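NalD (Pseudomonas aeruginosa PAO1, PDB 5DAJ) represses the MexAB-OprM multidrug efflux pump as a secondary, TetR-family transcriptional regulator, probably by binding DNA, and binds novobiocin, which induces expression of the pump. Local coordinates at residues A[82-90]-A[143-152]; A[165-173]-A[192-200]. One frame throughout, in Å; residues are numbered along the deposited sequence.

Contact 1: A[82-90]-A[143-152]; sequences SDPLRSLYD and LFARDECRVR
The guanidinium of Arg152 meets Asp83 at its edge and carries Leu85 on one face. Arg152 NH1 lies 3.3 Å from Asp83 OD2, a salt bridge whose hydrogen bond is somewhat bent (146°); NH1 comes to the syn side of the oxygen but tilted out of the carboxylate plane, the two flat groups being turned 48° apart. Leu85 CD1 rests over the face, 4.2 Å from Arg152 NH1. A turn in the arginine chain at chi3 (54°) brings the group round to the carboxylate. The other oxygen, Asp83 OD1, accepts a hydrogen bond from Leu85 N (2.7 Å), which meets it from above the carboxylate plane, the capping bond of Asp83 at the N-cap of helix 84-101. Both the helix start and the arginine would tend to keep this carboxylate ionised. A second guanidinium, that of Arg146, has Leu143 CD1 over one face, near the rim, while Pro84 CG approaches it obliquely. Between the two arginines lies the apolar centre. Leu85 CD2 reaches both Cys149 SG and Leu143 CG, each 4.0 Å away, and also nears the Phe144 ring. One turn on, Leu88 extends across at about a right angle to Phe144, its CD2 3.8 Å from Phe144 CZ; the same methyl also reaches Leu143 CD2, at 3.9 Å. The contact thus seats the start of helix 84-101 in the corner between the end of helix 123-145 and the short helix 147-150. Behind it, Phe144 leans on Ala162 of helix 159-179, while Val202, just past helix 186-201, packs against Leu85 and Arg152.

Contact 2: A[165-173]-A[192-200]; sequences ALHALILGL and HLLEPMFRG
Ala165 O takes two neighbours of different kinds: Leu169 N, which donates its helical hydrogen bond at 3.1 Å, and the terminal methyl of Met197, whose CE packs 3.5 Å from that oxygen. Met197, modelled as selenomethionine, is folded at chi2 (58°) and chi3 (77°), and this double bend carries SE and CE back against Ala165 CB. Nearer the backbone, Met197 CB touches Leu169 CD2 at 3.5 Å, the two side chains sliding past each other in opposite directions. Next to them Leu166 reaches the Phe198 ring obliquely, with its CD1 3.7 Å from Phe198 CE1. At the other end a single methyl does much of the work: Leu194 CD2 meets Ile170 CD1 at 3.5 Å and Leu173 CD1 at 3.9 Å, and Ile170 and Leu194 cross at about a right angle. Leu173 sets its second methyl, CD2, against Leu193 CD1. The joint is therefore made by aliphatic side chains, a selenomethionine and one ring, set between nearly antiparallel helical segments (171°) whose axes come within 10.7 Å. Helix 186-201 is kinked within this segment, in part at Pro196, which has no N-H to give to the preceding turn. Helix 84-101 covers one flank, placing Cys92 on Leu166 and Ile170, and Val96 on Leu173. The second subunit approaches both helices: its Asp176 hydrogen-bonds His167, its Ala165 packs on Leu169, and, on helix 186-201, its His154 packs on Arg199, consistent with the helical dimer interface common in TetR-family repressors.

In the fold
Both contacts belong to the all-helical C-terminal region, with centres 15 Å apart. Contact 1 lies further out, at the end of the bundle: it is partly buried and combines an apolar patch with arginines and a capping carboxylate. Contact 2 is buried, relies on apolar side chains, and adjoins the second subunit, whereas no other chain touches contact 1. Helix 84-101 ties them together. Tyr89, from segment 82-90, meets Phe198 edge-to-face and packs on Leu194, while Leu88 CD2 and Leu166 CD2 are 3.7 Å apart. The same helix thus begins in the salt-bridged corner and runs on along the helix pair that borders the partner subunit.

Contact 1: A[82-90]-A[143-152]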
loop_
_atom_site.group_PDB
_atom_site.type_symbol
_atom_site.label_atom_id
_atom_site.label_comp_id
_atom_site.label_asym_id
_atom_site.label_seq_id
_atom_site.Cartn_x
_atom_site.Cartn_y
_atom_site.Cartn_z
ATOM N N SER A 82 13.085 -27.771 11.102
ATOM C CA SER A 82 11.769 -28.383 11.046
ATOM C C SER A 82 10.662 -27.370 10.819
ATOM O O SER A 82 10.324 -27.071 9.689
ATOM C CB SER A 82 11.488 -29.161 12.322
ATOM N N ASP A 83 10.065 -26.881 11.897
ATOM C CA ASP A 83 8.937 -25.960 11.793
ATOM C C ASP A 83 8.946 -24.964 10.681
ATOM O O ASP A 83 9.789 -24.097 10.642
ATOM C CB ASP A 83 8.683 -25.190 13.062
ATOM C CG ASP A 83 7.303 -24.624 13.097
ATOM O OD1 ASP A 83 6.617 -24.644 12.067
ATOM O OD2 ASP A 83 6.882 -24.168 14.158
ATOM N N PRO A 84 7.991 -25.055 9.780
ATOM C CA PRO A 84 8.027 -24.105 8.688
ATOM C C PRO A 84 7.067 -22.967 8.868
ATOM O O PRO A 84 7.048 -22.115 8.019
ATOM C CB PRO A 84 7.646 -24.958 7.489
ATOM C CG PRO A 84 6.831 -26.070 8.033
ATOM C CD PRO A 84 6.781 -25.928 9.509
ATOM N N LEU A 85 6.301 -22.943 9.939
ATOM C CA LEU A 85 5.416 -21.831 10.152
ATOM C C LEU A 85 6.322 -20.822 10.765
ATOM O O LEU A 85 6.035 -19.653 10.826
ATOM C CB LEU A 85 4.264 -22.173 11.074
ATOM C CG LEU A 85 3.085 -22.838 10.371
ATOM C CD1 LEU A 85 1.809 -22.782 11.168
ATOM C CD2 LEU A 85 2.845 -22.250 9.005
ATOM N N ARG A 86 7.456 -21.319 11.207
ATOM C CA ARG A 86 8.512 -20.482 11.791
ATOM C C ARG A 86 9.369 -19.840 10.698
ATOM O O ARG A 86 9.735 -18.666 10.784
ATOM C CB ARG A 86 9.435 -21.324 12.687
ATOM C CG ARG A 86 10.510 -20.533 13.451
ATOM C CD ARG A 86 9.931 -19.426 14.318
ATOM N NE ARG A 86 10.980 -18.697 15.033
ATOM C CZ ARG A 86 10.786 -17.891 16.078
ATOM N NH1 ARG A 86 9.564 -17.691 16.586
ATOM N NH2 ARG A 86 11.829 -17.282 16.635
ATOM N N SER A 87 9.721 -20.630 9.688
ATOM C CA SER A 87 10.486 -20.120 8.538
ATOM C C SER A 87 9.754 -18.961 7.863
ATOM O O SER A 87 10.376 -17.972 7.444
ATOM C CB SER A 87 10.748 -21.225 7.508
ATOM O OG SER A 87 11.437 -22.323 8.089
ATOM N N LEU A 88 8.436 -19.102 7.752
ATOM C CA LEU A 88 7.588 -18.056 7.169
ATOM C C LEU A 88 7.643 -16.771 8.002
ATOM O O LEU A 88 7.803 -15.676 7.445
ATOM C CB LEU A 88 6.139 -18.531 7.033
ATOM C CG LEU A 88 5.143 -17.483 6.533
ATOM C CD1 LEU A 88 5.527 -16.962 5.154
ATOM C CD2 LEU A 88 3.742 -18.056 6.514
ATOM N N TYR A 89 7.511 -16.921 9.321
ATOM C CA TYR A 89 7.668 -15.793 10.251
ATOM C C TYR A 89 9.039 -15.127 10.089
ATOM O O TYR A 89 9.130 -13.910 9.912
ATOM C CB TYR A 89 7.473 -16.236 11.701
ATOM C CG TYR A 89 7.857 -15.187 12.712
ATOM C CD1 TYR A 89 6.985 -14.161 13.036
ATOM C CD2 TYR A 89 9.100 -15.218 13.347
ATOM C CE1 TYR A 89 7.334 -13.193 13.961
ATOM C CE2 TYR A 89 9.460 -14.253 14.275
ATOM C CZ TYR A 89 8.569 -13.244 14.580
ATOM O OH TYR A 89 8.931 -12.285 15.491
ATOM N N ASP A 90 10.090 -15.946 10.126
ATOM C CA ASP A 90 11.474 -15.479 9.918
ATOM C C ASP A 90 11.632 -14.709 8.613
ATOM O O ASP A 90 12.209 -13.620 8.583
ATOM C CB ASP A 90 12.466 -16.652 9.915
ATOM C CG ASP A 90 12.709 -17.239 11.301
ATOM O OD1 ASP A 90 12.387 -16.595 12.319
ATOM O OD2 ASP A 90 13.250 -18.359 11.378
ATOM N N LEU A 143 1.391 -23.622 2.019
ATOM C CA LEU A 143 2.029 -23.867 3.318
ATOM C C LEU A 143 0.994 -24.057 4.433
ATOM O O LEU A 143 1.028 -25.052 5.152
ATOM C CB LEU A 143 3.004 -22.735 3.670
ATOM C CG LEU A 143 3.546 -22.658 5.103
ATOM C CD1 LEU A 143 4.106 -23.977 5.581
ATOM C CD2 LEU A 143 4.626 -21.600 5.189
ATOM N N PHE A 144 0.079 -23.100 4.564
ATOM C CA PHE A 144 -1.015 -23.199 5.548
ATOM C C PHE A 144 -1.940 -24.395 5.290
ATOM O O PHE A 144 -2.552 -24.913 6.219
ATOM C CB PHE A 144 -1.862 -21.922 5.568
ATOM C CG PHE A 144 -1.178 -20.740 6.185
ATOM C CD1 PHE A 144 -0.788 -20.753 7.518
ATOM C CD2 PHE A 144 -0.949 -19.597 5.437
ATOM C CE1 PHE A 144 -0.160 -19.655 8.078
ATOM C CE2 PHE A 144 -0.319 -18.501 5.993
ATOM C CZ PHE A 144 0.078 -18.530 7.317
ATOM N N ALA A 145 -2.033 -24.816 4.030
ATOM C CA ALA A 145 -2.901 -25.926 3.615
ATOM C C ALA A 145 -2.363 -27.326 3.930
ATOM O O ALA A 145 -3.119 -28.299 3.861
ATOM C CB ALA A 145 -3.200 -25.824 2.126
ATOM N N ARG A 146 -1.076 -27.437 4.255
ATOM C CA ARG A 146 -0.483 -28.726 4.652
ATOM C C ARG A 146 -1.108 -29.210 5.951
ATOM O O ARG A 146 -1.399 -28.404 6.835
ATOM C CB ARG A 146 1.032 -28.627 4.864
ATOM C CG ARG A 146 1.824 -28.190 3.647
ATOM C CD ARG A 146 3.306 -28.081 3.915
ATOM N NE ARG A 146 3.974 -27.292 2.883
ATOM C CZ ARG A 146 5.183 -26.735 3.005
ATOM N NH1 ARG A 146 5.909 -26.886 4.121
ATOM N NH2 ARG A 146 5.675 -26.021 1.991
ATOM N N ASP A 147 -1.288 -30.525 6.064
ATOM C CA ASP A 147 -1.907 -31.143 7.254
ATOM C C ASP A 147 -1.207 -30.727 8.548
ATOM O O ASP A 147 -1.858 -30.402 9.543
ATOM C CB ASP A 147 -1.884 -32.673 7.141
ATOM C CG ASP A 147 -2.745 -33.190 6.000
ATOM O OD1 ASP A 147 -3.942 -32.848 5.955
ATOM O OD2 ASP A 147 -2.223 -33.943 5.148
ATOM N N GLU A 148 0.125 -30.747 8.505
ATOM C CA GLU A 148 0.990 -30.365 9.643
ATOM C C GLU A 148 0.682 -28.954 10.155
ATOM O O GLU A 148 0.678 -28.708 11.364
ATOM C CB GLU A 148 2.487 -30.429 9.272
ATOM C CG GLU A 148 2.933 -31.634 8.443
ATOM C CD GLU A 148 2.938 -31.357 6.943
ATOM O OE1 GLU A 148 2.071 -31.917 6.236
ATOM O OE2 GLU A 148 3.788 -30.568 6.479
ATOM N N CYS A 149 0.437 -28.044 9.217
ATOM C CA CYS A 149 0.193 -26.621 9.505
ATOM C C CYS A 149 -1.287 -26.315 9.723
ATOM O O CYS A 149 -1.654 -25.704 10.722
ATOM C CB CYS A 149 0.722 -25.763 8.353
ATOM S SG CYS A 149 2.460 -26.066 7.971
ATOM N N ARG A 150 -2.119 -26.751 8.781
ATOM C CA ARG A 150 -3.583 -26.530 8.810
ATOM C C ARG A 150 -4.228 -26.872 10.156
ATOM O O ARG A 150 -5.072 -26.124 10.655
ATOM C CB ARG A 150 -4.262 -27.339 7.694
ATOM C CG ARG A 150 -5.764 -27.178 7.587
ATOM C CD ARG A 150 -6.434 -28.197 6.650
ATOM N NE ARG A 150 -6.777 -27.547 5.387
ATOM C CZ ARG A 150 -7.797 -26.707 5.220
ATOM N NH1 ARG A 150 -8.603 -26.390 6.235
ATOM N NH2 ARG A 150 -8.008 -26.172 4.032
ATOM N N VAL A 151 -3.815 -28.001 10.728
ATOM C CA VAL A 151 -4.275 -28.449 12.056
ATOM C C VAL A 151 -4.032 -27.400 13.160
ATOM O O VAL A 151 -4.756 -27.359 14.160
ATOM C CB VAL A 151 -3.610 -29.804 12.431
ATOM C CG1 VAL A 151 -3.771 -30.141 13.906
ATOM C CG2 VAL A 151 -4.204 -30.926 11.593
ATOM N N ARG A 152 -3.018 -26.562 12.960
ATOM C CA ARG A 152 -2.626 -25.531 13.926
ATOM C C ARG A 152 -3.349 -24.195 13.774
ATOM O O ARG A 152 -3.179 -23.307 14.609
ATOM C CB ARG A 152 -1.122 -25.285 13.843
ATOM C CG ARG A 152 -0.274 -26.544 13.957
ATOM C CD ARG A 152 1.206 -26.214 14.027
ATOM N NE ARG A 152 1.493 -25.267 15.106
ATOM C CZ ARG A 152 2.629 -24.588 15.250
ATOM N NH1 ARG A 152 3.641 -24.744 14.391
ATOM N NH2 ARG A 152 2.753 -23.739 16.274
#

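Contact 2: A[165-173]-A[192-200]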
loop_
_atom_site.group_PDB
_atom_site.type_symbol
_atom_site.label_atom_id
_atom_site.label_comp_id
_atom_site.label_asym_id
_atom_site.label_seq_id
_atom_site.Cartn_x
_atom_site.Cartn_y
_atom_site.Cartn_z
ATOM N N ALA A 165 -4.452 -12.333 4.611
ATOM C CA ALA A 165 -4.321 -11.501 5.807
ATOM C C ALA A 165 -2.854 -11.185 6.066
ATOM O O ALA A 165 -2.488 -10.021 6.265
ATOM C CB ALA A 165 -4.930 -12.189 7.024
ATOM N N LEU A 166 -2.019 -12.218 6.008
ATOM C CA LEU A 166 -0.580 -12.062 6.250
ATOM C C LEU A 166 0.064 -11.131 5.237
ATOM O O LEU A 166 0.759 -10.200 5.608
ATOM C CB LEU A 166 0.157 -13.403 6.225
ATOM C CG LEU A 166 1.682 -13.323 6.420
ATOM C CD1 LEU A 166 2.075 -12.594 7.692
ATOM C CD2 LEU A 166 2.285 -14.710 6.426
ATOM N N HIS A 167 -0.174 -11.391 3.959
ATOM C CA HIS A 167 0.424 -10.586 2.900
ATOM C C HIS A 167 0.016 -9.121 2.999
ATOM O O HIS A 167 0.850 -8.225 2.800
ATOM C CB HIS A 167 0.082 -11.093 1.502
ATOM C CG HIS A 167 0.681 -10.256 0.418
ATOM N ND1 HIS A 167 -0.019 -9.262 -0.225
ATOM C CD2 HIS A 167 1.943 -10.200 -0.065
ATOM C CE1 HIS A 167 0.774 -8.656 -1.088
ATOM N NE2 HIS A 167 1.972 -9.209 -1.012
ATOM N N ALA A 168 -1.265 -8.889 3.261
ATOM C CA ALA A 168 -1.783 -7.535 3.431
ATOM C C ALA A 168 -1.038 -6.804 4.551
ATOM O O ALA A 168 -0.650 -5.652 4.381
ATOM C CB ALA A 168 -3.272 -7.560 3.724
ATOM N N LEU A 169 -0.801 -7.489 5.667
ATOM C CA LEU A 169 -0.042 -6.897 6.775
ATOM C C LEU A 169 1.374 -6.504 6.359
ATOM O O LEU A 169 1.801 -5.378 6.611
ATOM C CB LEU A 169 0.040 -7.832 7.975
ATOM C CG LEU A 169 0.907 -7.323 9.134
ATOM C CD1 LEU A 169 0.375 -6.017 9.690
ATOM C CD2 LEU A 169 0.984 -8.365 10.226
ATOM N N ILE A 170 2.089 -7.423 5.705
ATOM C CA ILE A 170 3.458 -7.144 5.226
ATOM C C ILE A 170 3.459 -5.949 4.270
ATOM O O ILE A 170 4.264 -5.030 4.409
ATOM C CB ILE A 170 4.109 -8.331 4.482
ATOM C CG1 ILE A 170 4.098 -9.604 5.325
ATOM C CG2 ILE A 170 5.545 -7.995 4.093
ATOM C CD1 ILE A 170 4.661 -9.447 6.725
ATOM N N LEU A 171 2.558 -5.990 3.296
ATOM C CA LEU A 171 2.435 -4.931 2.301
ATOM C C LEU A 171 2.149 -3.590 2.956
ATOM O O LEU A 171 2.735 -2.577 2.585
ATOM C CB LEU A 171 1.322 -5.254 1.310
ATOM C CG LEU A 171 1.031 -4.219 0.230
ATOM C CD1 LEU A 171 2.235 -3.985 -0.667
ATOM C CD2 LEU A 171 -0.159 -4.666 -0.595
ATOM N N GLY A 172 1.233 -3.603 3.920
ATOM C CA GLY A 172 0.847 -2.407 4.655
ATOM C C GLY A 172 1.984 -1.799 5.457
ATOM O O GLY A 172 2.164 -0.586 5.462
ATOM N N LEU A 173 2.756 -2.648 6.122
ATOM C CA LEU A 173 3.927 -2.198 6.876
ATOM C C LEU A 173 4.953 -1.505 5.978
ATOM O O LEU A 173 5.456 -0.435 6.317
ATOM C CB LEU A 173 4.591 -3.364 7.610
ATOM C CG LEU A 173 3.803 -3.948 8.779
ATOM C CD1 LEU A 173 4.474 -5.227 9.243
ATOM C CD2 LEU A 173 3.691 -2.963 9.926
ATOM N N HIS A 192 7.339 -7.273 16.984
ATOM C CA HIS A 192 6.096 -6.942 17.697
ATOM C C HIS A 192 4.950 -6.558 16.768
ATOM O O HIS A 192 3.784 -6.751 17.101
ATOM C CB HIS A 192 6.351 -5.812 18.687
ATOM C CG HIS A 192 7.380 -6.143 19.717
ATOM N ND1 HIS A 192 7.135 -7.010 20.761
ATOM C CD2 HIS A 192 8.662 -5.729 19.860
ATOM C CE1 HIS A 192 8.219 -7.108 21.508
ATOM N NE2 HIS A 192 9.161 -6.344 20.983
ATOM N N LEU A 193 5.295 -6.018 15.602
ATOM C CA LEU A 193 4.303 -5.689 14.571
ATOM C C LEU A 193 3.702 -6.939 13.929
ATOM O O LEU A 193 2.513 -6.967 13.592
ATOM C CB LEU A 193 4.929 -4.799 13.501
ATOM C CG LEU A 193 5.301 -3.403 14.008
ATOM C CD1 LEU A 193 6.342 -2.755 13.103
ATOM C CD2 LEU A 193 4.068 -2.520 14.129
ATOM N N LEU A 194 4.540 -7.958 13.766
ATOM C CA LEU A 194 4.132 -9.240 13.183
ATOM C C LEU A 194 3.526 -10.208 14.203
ATOM O O LEU A 194 2.658 -11.016 13.855
ATOM C CB LEU A 194 5.322 -9.916 12.492
ATOM C CG LEU A 194 5.937 -9.144 11.328
ATOM C CD1 LEU A 194 7.210 -9.824 10.874
ATOM C CD2 LEU A 194 4.969 -9.019 10.163
ATOM N N GLU A 195 3.980 -10.109 15.449
ATOM C CA GLU A 195 3.534 -10.998 16.531
ATOM C C GLU A 195 2.022 -11.276 16.545
ATOM O O GLU A 195 1.618 -12.444 16.456
ATOM C CB GLU A 195 4.009 -10.473 17.902
ATOM C CG GLU A 195 3.687 -11.346 19.119
ATOM C CD GLU A 195 4.328 -12.728 19.091
ATOM O OE1 GLU A 195 5.171 -13.020 18.202
ATOM O OE2 GLU A 195 3.986 -13.535 19.987
ATOM N N PRO A 196 1.184 -10.224 16.633
ATOM C CA PRO A 196 -0.255 -10.480 16.776
ATOM C C PRO A 196 -0.867 -11.242 15.606
ATOM O O PRO A 196 -1.718 -12.099 15.815
ATOM C CB PRO A 196 -0.856 -9.076 16.875
ATOM C CG PRO A 196 0.145 -8.180 16.241
ATOM C CD PRO A 196 1.470 -8.780 16.574
HETATM N N MSE A 197 -0.421 -10.951 14.389
HETATM C CA MSE A 197 -0.934 -11.654 13.205
HETATM C C MSE A 197 -0.690 -13.131 13.352
HETATM O O MSE A 197 -1.609 -13.937 13.187
HETATM C CB MSE A 197 -0.315 -11.136 11.910
HETATM C CG MSE A 197 -0.734 -11.907 10.652
HETATM SE SE MSE A 197 -2.699 -11.904 10.408
HETATM C CE MSE A 197 -2.891 -10.074 9.702
ATOM N N PHE A 198 0.547 -13.501 13.666
ATOM C CA PHE A 198 0.897 -14.923 13.827
ATOM C C PHE A 198 0.245 -15.578 15.040
ATOM O O PHE A 198 -0.172 -16.738 14.964
ATOM C CB PHE A 198 2.403 -15.122 13.868
ATOM C CG PHE A 198 3.033 -15.077 12.516
ATOM C CD1 PHE A 198 3.396 -13.864 11.950
ATOM C CD2 PHE A 198 3.219 -16.242 11.785
ATOM C CE1 PHE A 198 3.966 -13.815 10.691
ATOM C CE2 PHE A 198 3.796 -16.196 10.531
ATOM C CZ PHE A 198 4.169 -14.982 9.982
ATOM N N ARG A 199 0.088 -14.819 16.120
ATOM C CA ARG A 199 -0.579 -15.328 17.309
ATOM C C ARG A 199 -2.062 -15.544 16.992
ATOM O O ARG A 199 -2.676 -16.497 17.470
ATOM C CB ARG A 199 -0.421 -14.353 18.476
ATOM C CG ARG A 199 -0.805 -14.933 19.827
ATOM C CD ARG A 199 -0.945 -13.842 20.877
ATOM N NE ARG A 199 0.341 -13.239 21.214
ATOM C CZ ARG A 199 0.970 -13.422 22.370
ATOM N NH1 ARG A 199 0.433 -14.193 23.306
ATOM N NH2 ARG A 199 2.139 -12.834 22.591
ATOM N N GLY A 200 -2.628 -14.651 16.180
ATOM C CA GLY A 200 -4.036 -14.734 15.774
ATOM C C GLY A 200 -4.369 -15.841 14.792
ATOM O O GLY A 200 -5.501 -16.323 14.742
#